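Local coordinates for protein tRNA dimethylallyltransferase (Staphylococcus epidermidis ATCC 12228, PDB 3D3Q) that probably transfers a dimethylallyl group from dimethylallyl diphosphate to the N6 atom of adenosine 37 in tRNAs that read codons beginning with uridine, at residues E34-D39 against P63-D68; Q42-M47 against A240-Q245. All blocks are in the same frame, centred on the assembly; numbering follows the deposited sequence.

Contact 1: E34-D39 against P63-D68; sequences EIISGD and PHYMID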
loop_
_atom_site.group_PDB
_atom_site.type_symbol
_atom_site.label_atom_id
_atom_site.label_comp_id
_atom_site.label_asym_id
_atom_site.label_seq_id
_atom_site.Cartn_x
_atom_site.Cartn_y
_atom_site.Cartn_z
ATOM N N GLU A 34 -9.626 -0.924 -16.095
ATOM C CA GLU A 34 -9.517 -2.295 -15.640
ATOM C C GLU A 34 -8.475 -2.300 -14.538
ATOM O O GLU A 34 -7.517 -1.524 -14.560
ATOM C CB GLU A 34 -9.114 -3.212 -16.785
ATOM C CG GLU A 34 -9.995 -3.027 -18.004
ATOM C CD GLU A 34 -9.648 -3.980 -19.123
ATOM O OE1 GLU A 34 -8.443 -4.302 -19.272
ATOM O OE2 GLU A 34 -10.568 -4.396 -19.873
ATOM N N ILE A 35 -8.667 -3.190 -13.578
ATOM C CA ILE A 35 -7.799 -3.259 -12.418
ATOM C C ILE A 35 -6.791 -4.389 -12.430
ATOM O O ILE A 35 -7.096 -5.501 -12.835
ATOM C CB ILE A 35 -8.656 -3.391 -11.133
ATOM C CG1 ILE A 35 -9.684 -2.267 -11.090
ATOM C CG2 ILE A 35 -7.777 -3.350 -9.903
ATOM C CD1 ILE A 35 -10.580 -2.325 -9.926
ATOM N N ILE A 36 -5.588 -4.091 -11.962
ATOM C CA ILE A 36 -4.544 -5.091 -11.854
ATOM C C ILE A 36 -4.278 -5.252 -10.351
ATOM O O ILE A 36 -3.850 -4.309 -9.692
ATOM C CB ILE A 36 -3.258 -4.631 -12.552
ATOM C CG1 ILE A 36 -3.495 -4.530 -14.057
ATOM C CG2 ILE A 36 -2.134 -5.588 -12.247
ATOM C CD1 ILE A 36 -2.351 -3.903 -14.810
ATOM N N SER A 37 -4.552 -6.433 -9.808
ATOM C CA SER A 37 -4.332 -6.670 -8.390
ATOM C C SER A 37 -2.851 -6.496 -8.034
ATOM O O SER A 37 -1.978 -7.084 -8.671
ATOM C CB SER A 37 -4.822 -8.073 -8.031
ATOM O OG SER A 37 -4.263 -8.517 -6.815
ATOM N N GLY A 38 -2.575 -5.663 -7.028
ATOM C CA GLY A 38 -1.199 -5.427 -6.606
ATOM C C GLY A 38 -0.796 -6.313 -5.441
ATOM O O GLY A 38 0.371 -6.351 -5.030
ATOM N N ASP A 39 -1.779 -7.032 -4.908
ATOM C CA ASP A 39 -1.565 -7.928 -3.781
ATOM C C ASP A 39 -0.722 -9.144 -4.177
ATOM O O ASP A 39 -1.030 -9.835 -5.141
ATOM C CB ASP A 39 -2.908 -8.401 -3.240
ATOM C CG ASP A 39 -2.795 -9.012 -1.858
ATOM O OD1 ASP A 39 -2.059 -10.005 -1.700
ATOM O OD2 ASP A 39 -3.439 -8.488 -0.921
ATOM N N PRO A 63 -13.084 -6.059 -15.144
ATOM C CA PRO A 63 -12.117 -7.159 -15.226
ATOM C C PRO A 63 -10.875 -6.981 -14.345
ATOM O O PRO A 63 -10.242 -5.928 -14.369
ATOM C CB PRO A 63 -11.771 -7.195 -16.717
ATOM C CG PRO A 63 -11.926 -5.767 -17.134
ATOM C CD PRO A 63 -13.207 -5.372 -16.441
ATOM N N HIS A 64 -10.534 -8.011 -13.567
ATOM C CA HIS A 64 -9.363 -7.960 -12.692
ATOM C C HIS A 64 -8.251 -8.947 -13.125
ATOM O O HIS A 64 -8.525 -10.061 -13.576
ATOM C CB HIS A 64 -9.759 -8.236 -11.227
ATOM C CG HIS A 64 -10.604 -7.165 -10.604
ATOM N ND1 HIS A 64 -10.620 -6.931 -9.246
ATOM C CD2 HIS A 64 -11.485 -6.286 -11.141
ATOM C CE1 HIS A 64 -11.468 -5.956 -8.972
ATOM N NE2 HIS A 64 -12.005 -5.547 -10.106
ATOM N N TYR A 65 -6.994 -8.518 -12.993
ATOM C CA TYR A 65 -5.855 -9.348 -13.359
ATOM C C TYR A 65 -4.983 -9.611 -12.149
ATOM O O TYR A 65 -5.111 -8.928 -11.128
ATOM C CB TYR A 65 -5.011 -8.674 -14.441
ATOM C CG TYR A 65 -5.811 -8.270 -15.649
ATOM C CD1 TYR A 65 -6.239 -6.957 -15.811
ATOM C CD2 TYR A 65 -6.164 -9.208 -16.627
ATOM C CE1 TYR A 65 -6.999 -6.583 -16.920
ATOM C CE2 TYR A 65 -6.929 -8.848 -17.740
ATOM C CZ TYR A 65 -7.337 -7.537 -17.883
ATOM O OH TYR A 65 -8.050 -7.172 -18.996
HETATM N N MSE A 66 -4.098 -10.600 -12.271
HETATM C CA MSE A 66 -3.200 -10.963 -11.182
HETATM C C MSE A 66 -3.917 -11.632 -10.003
HETATM O O MSE A 66 -3.444 -11.563 -8.867
HETATM C CB MSE A 66 -2.478 -9.715 -10.680
HETATM C CG MSE A 66 -1.571 -9.054 -11.713
HETATM SE SE MSE A 66 0.014 -10.102 -12.150
HETATM C CE MSE A 66 0.915 -9.953 -10.430
ATOM N N ILE A 67 -5.060 -12.268 -10.266
ATOM C CA ILE A 67 -5.832 -12.947 -9.218
ATOM C C ILE A 67 -6.096 -14.407 -9.609
ATOM O O ILE A 67 -6.700 -14.674 -10.648
ATOM C CB ILE A 67 -7.179 -12.214 -8.954
ATOM C CG1 ILE A 67 -6.907 -10.757 -8.584
ATOM C CG2 ILE A 67 -7.941 -12.899 -7.825
ATOM C CD1 ILE A 67 -8.124 -9.927 -8.465
ATOM N N ASP A 68 -5.635 -15.341 -8.775
ATOM C CA ASP A 68 -5.788 -16.775 -9.037
ATOM C C ASP A 68 -5.060 -17.160 -10.319
ATOM O O ASP A 68 -5.625 -17.830 -11.191
ATOM C CB ASP A 68 -7.261 -17.168 -9.183
ATOM C CG ASP A 68 -8.021 -17.090 -7.878
ATOM O OD1 ASP A 68 -7.522 -17.624 -6.861
ATOM O OD2 ASP A 68 -9.127 -16.514 -7.866
#
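Ile35 and Ile36 pair with His64 and Tyr65 as parallel neighbours at one margin of the central sheet, strand 64-65 being its outermost strand on this side. Three backbone bonds fix the register: Ile35 N to Pro63 O, Tyr65 N to Ile35 O at 3.0 Å, and Ser37 N to Tyr65 O at 2.9 Å with an N-H...O angle of 159°. His64 CA adds a C-H...O contact to Ile35 O.

Side chains of successive residues alternate between the sheet faces. On one face, the His64 imidazole lies alongside Ile35, whose CB stands over the ring centre, 4.1 Å from the centroid and 12° off the normal, a CH-pi contact; Ile35 CD1 reaches His64 NE2 at 3.5 Å. Helix 20-30, whose first residues Lys20 and Thr21 belong to the P-loop of this P-loop NTPase-type fold, packs on this face through Ile25, touching both residues. On the other face, Ile36 CG1 meets Tyr65 CD1 obliquely; helix 78-94 lies beyond, with Tyr88 stacked on the Tyr65 ring. Just past the strand, Met66 CG reaches Ile36 CG2 at 3.6 Å.

With CG beside its backbone N (chi1 -51°) and an extended chain, Glu34 passes Pro63 CG, and Tyr65 OH donates to Glu34 OE1 at 2.9 Å, arriving from above the carboxylate plane. Arg95 forms a salt bridge with the same oxygen, so two partners grip it. Ser37 CB packs against Ile67 CG1 at 3.4 Å.

Contact 2: Q42-M47 against A240-Q245; sequences QVYQGM and ASQSMQ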
loop_
_atom_site.group_PDB
_atom_site.type_symbol
_atom_site.label_atom_id
_atom_site.label_comp_id
_atom_site.label_asym_id
_atom_site.label_seq_id
_atom_site.Cartn_x
_atom_site.Cartn_y
_atom_site.Cartn_z
ATOM N N GLN A 42 -3.098 -12.564 -3.449
ATOM C CA GLN A 42 -4.321 -12.816 -4.198
ATOM C C GLN A 42 -4.007 -13.511 -5.515
ATOM O O GLN A 42 -4.908 -13.860 -6.270
ATOM C CB GLN A 42 -5.064 -11.495 -4.423
ATOM C CG GLN A 42 -5.927 -11.100 -3.216
ATOM C CD GLN A 42 -6.598 -9.741 -3.355
ATOM O OE1 GLN A 42 -7.128 -9.386 -4.418
ATOM N NE2 GLN A 42 -6.606 -8.983 -2.266
ATOM N N VAL A 43 -2.719 -13.734 -5.768
ATOM C CA VAL A 43 -2.292 -14.403 -6.977
ATOM C C VAL A 43 -2.474 -15.909 -6.852
ATOM O O VAL A 43 -2.571 -16.606 -7.852
ATOM C CB VAL A 43 -0.809 -14.106 -7.278
ATOM C CG1 VAL A 43 -0.656 -12.701 -7.842
ATOM C CG2 VAL A 43 0.009 -14.244 -6.008
ATOM N N TYR A 44 -2.532 -16.402 -5.618
ATOM C CA TYR A 44 -2.685 -17.836 -5.374
ATOM C C TYR A 44 -4.150 -18.303 -5.317
ATOM O O TYR A 44 -4.981 -17.707 -4.638
ATOM C CB TYR A 44 -1.985 -18.226 -4.076
ATOM C CG TYR A 44 -0.503 -17.943 -4.061
ATOM C CD1 TYR A 44 0.387 -18.710 -4.822
ATOM C CD2 TYR A 44 0.016 -16.900 -3.292
ATOM C CE1 TYR A 44 1.757 -18.437 -4.813
ATOM C CE2 TYR A 44 1.380 -16.626 -3.276
ATOM C CZ TYR A 44 2.247 -17.388 -4.033
ATOM O OH TYR A 44 3.601 -17.092 -4.017
ATOM N N GLN A 45 -4.452 -19.384 -6.028
ATOM C CA GLN A 45 -5.799 -19.919 -6.062
ATOM C C GLN A 45 -6.032 -20.813 -4.843
ATOM O O GLN A 45 -5.155 -21.581 -4.447
ATOM C CB GLN A 45 -6.008 -20.685 -7.372
ATOM C CG GLN A 45 -4.906 -21.707 -7.632
ATOM C CD GLN A 45 -4.625 -21.937 -9.109
ATOM O OE1 GLN A 45 -4.402 -20.986 -9.862
ATOM N NE2 GLN A 45 -4.609 -23.204 -9.524
ATOM N N GLY A 46 -7.211 -20.694 -4.235
ATOM C CA GLY A 46 -7.515 -21.496 -3.059
ATOM C C GLY A 46 -7.361 -20.685 -1.788
ATOM O O GLY A 46 -7.935 -21.010 -0.741
HETATM N N MSE A 47 -6.567 -19.623 -1.889
HETATM C CA MSE A 47 -6.320 -18.732 -0.766
HETATM C C MSE A 47 -7.097 -17.443 -1.018
HETATM O O MSE A 47 -6.529 -16.438 -1.434
HETATM C CB MSE A 47 -4.829 -18.446 -0.656
HETATM C CG MSE A 47 -4.004 -19.707 -0.718
HETATM SE SE MSE A 47 -2.139 -19.368 -0.443
HETATM C CE MSE A 47 -1.984 -19.840 1.418
ATOM N N ALA A 240 4.680 -25.791 3.981
ATOM C CA ALA A 240 6.092 -25.659 3.633
ATOM C C ALA A 240 6.332 -24.698 2.459
ATOM O O ALA A 240 7.479 -24.404 2.090
ATOM C CB ALA A 240 6.686 -27.041 3.320
ATOM N N SER A 241 5.239 -24.209 1.879
ATOM C CA SER A 241 5.289 -23.280 0.751
ATOM C C SER A 241 5.400 -21.835 1.219
ATOM O O SER A 241 4.998 -21.501 2.332
ATOM C CB SER A 241 4.025 -23.428 -0.099
ATOM O OG SER A 241 3.825 -24.771 -0.472
ATOM N N GLN A 242 5.933 -20.977 0.362
ATOM C CA GLN A 242 6.085 -19.571 0.704
ATOM C C GLN A 242 4.743 -18.965 1.063
ATOM O O GLN A 242 4.608 -18.272 2.066
ATOM C CB GLN A 242 6.693 -18.811 -0.476
ATOM C CG GLN A 242 6.227 -17.368 -0.620
ATOM C CD GLN A 242 6.753 -16.713 -1.881
ATOM O OE1 GLN A 242 6.527 -17.197 -2.986
ATOM N NE2 GLN A 242 7.464 -15.606 -1.717
ATOM N N SER A 243 3.742 -19.232 0.237
ATOM C CA SER A 243 2.411 -18.696 0.477
ATOM C C SER A 243 1.881 -19.027 1.875
ATOM O O SER A 243 1.289 -18.173 2.524
ATOM C CB SER A 243 1.463 -19.236 -0.577
ATOM O OG SER A 243 1.575 -20.641 -0.623
HETATM N N MSE A 244 2.099 -20.258 2.338
HETATM C CA MSE A 244 1.620 -20.686 3.656
HETATM C C MSE A 244 2.344 -20.034 4.816
HETATM O O MSE A 244 2.098 -20.376 5.973
HETATM C CB MSE A 244 1.752 -22.197 3.808
HETATM C CG MSE A 244 0.819 -23.009 2.940
HETATM SE SE MSE A 244 -1.026 -22.926 3.495
HETATM C CE MSE A 244 -1.035 -24.394 4.753
ATOM N N GLN A 245 3.244 -19.107 4.502
ATOM C CA GLN A 245 4.027 -18.401 5.514
ATOM C C GLN A 245 3.516 -17.003 5.719
ATOM O O GLN A 245 4.007 -16.283 6.582
ATOM C CB GLN A 245 5.494 -18.344 5.096
ATOM C CG GLN A 245 6.214 -19.647 5.269
ATOM C CD GLN A 245 6.266 -20.044 6.718
ATOM O OE1 GLN A 245 6.811 -19.316 7.544
ATOM N NE2 GLN A 245 5.698 -21.199 7.045
#
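The Tyr44 ring presents one face to Ser243: the serine CB stands 3.9 Å from the ring centroid and 15° off the normal, displaced toward the CE2 side, which meets the criteria of a CH-pi contact. Val43 CG2 lies over the opposite face, so the ring is sandwiched between two aliphatic carbons. At the ring edge, Tyr44 OH lies 3.1 Å from Gln242 OE1; the two side chains cross at about a right angle, with ring and amide planes 61° apart.

Here a loop that follows strand 33-37 meets the 3-10 turn 243-245, which lies between helices 226-235 and 252-257. Each segment includes one residue, Gln42 or Gln245, of a stretch that probably contacts substrate tRNA.

Met47, a selenomethionine, approaches Ser243 CB from another direction, with its SE at 3.6 Å. The chain runs straight to SE and then bends (chi3 99°), carrying CE to 3.8 Å from the SE of Met244, also a selenomethionine, where the two side chains meet at a slant. Leu233 of helix 226-235 touches both. Ser243 is buried, and its OG is hydrogen-bonded to Pro72 O.

Overall arrangement
The centres of contacts 1 and 2 lie about 16 Å apart, and their segments alternate along the chain: 34-39, 42-47, 63-68, then 240-245 much later. Contact 1 belongs to the parallel sheet, whereas contact 2 joins residues 42-47 of the loop between strands 33-37 and 64-65 to the turn after helix 226-235. The two meet directly where Asp68 N lies 3.0 Å from Gln42 O, a probable hydrogen bond; Lys53 NZ forms a salt bridge with Asp68 OD1 and hydrogen bonds to Tyr44 O and Met47 O. The chain leaving strand 33-37 passes through residues 39-42, probably in contact with tRNA, to contact 2, which ties this sheet-edge loop to the turn before helix 252-257.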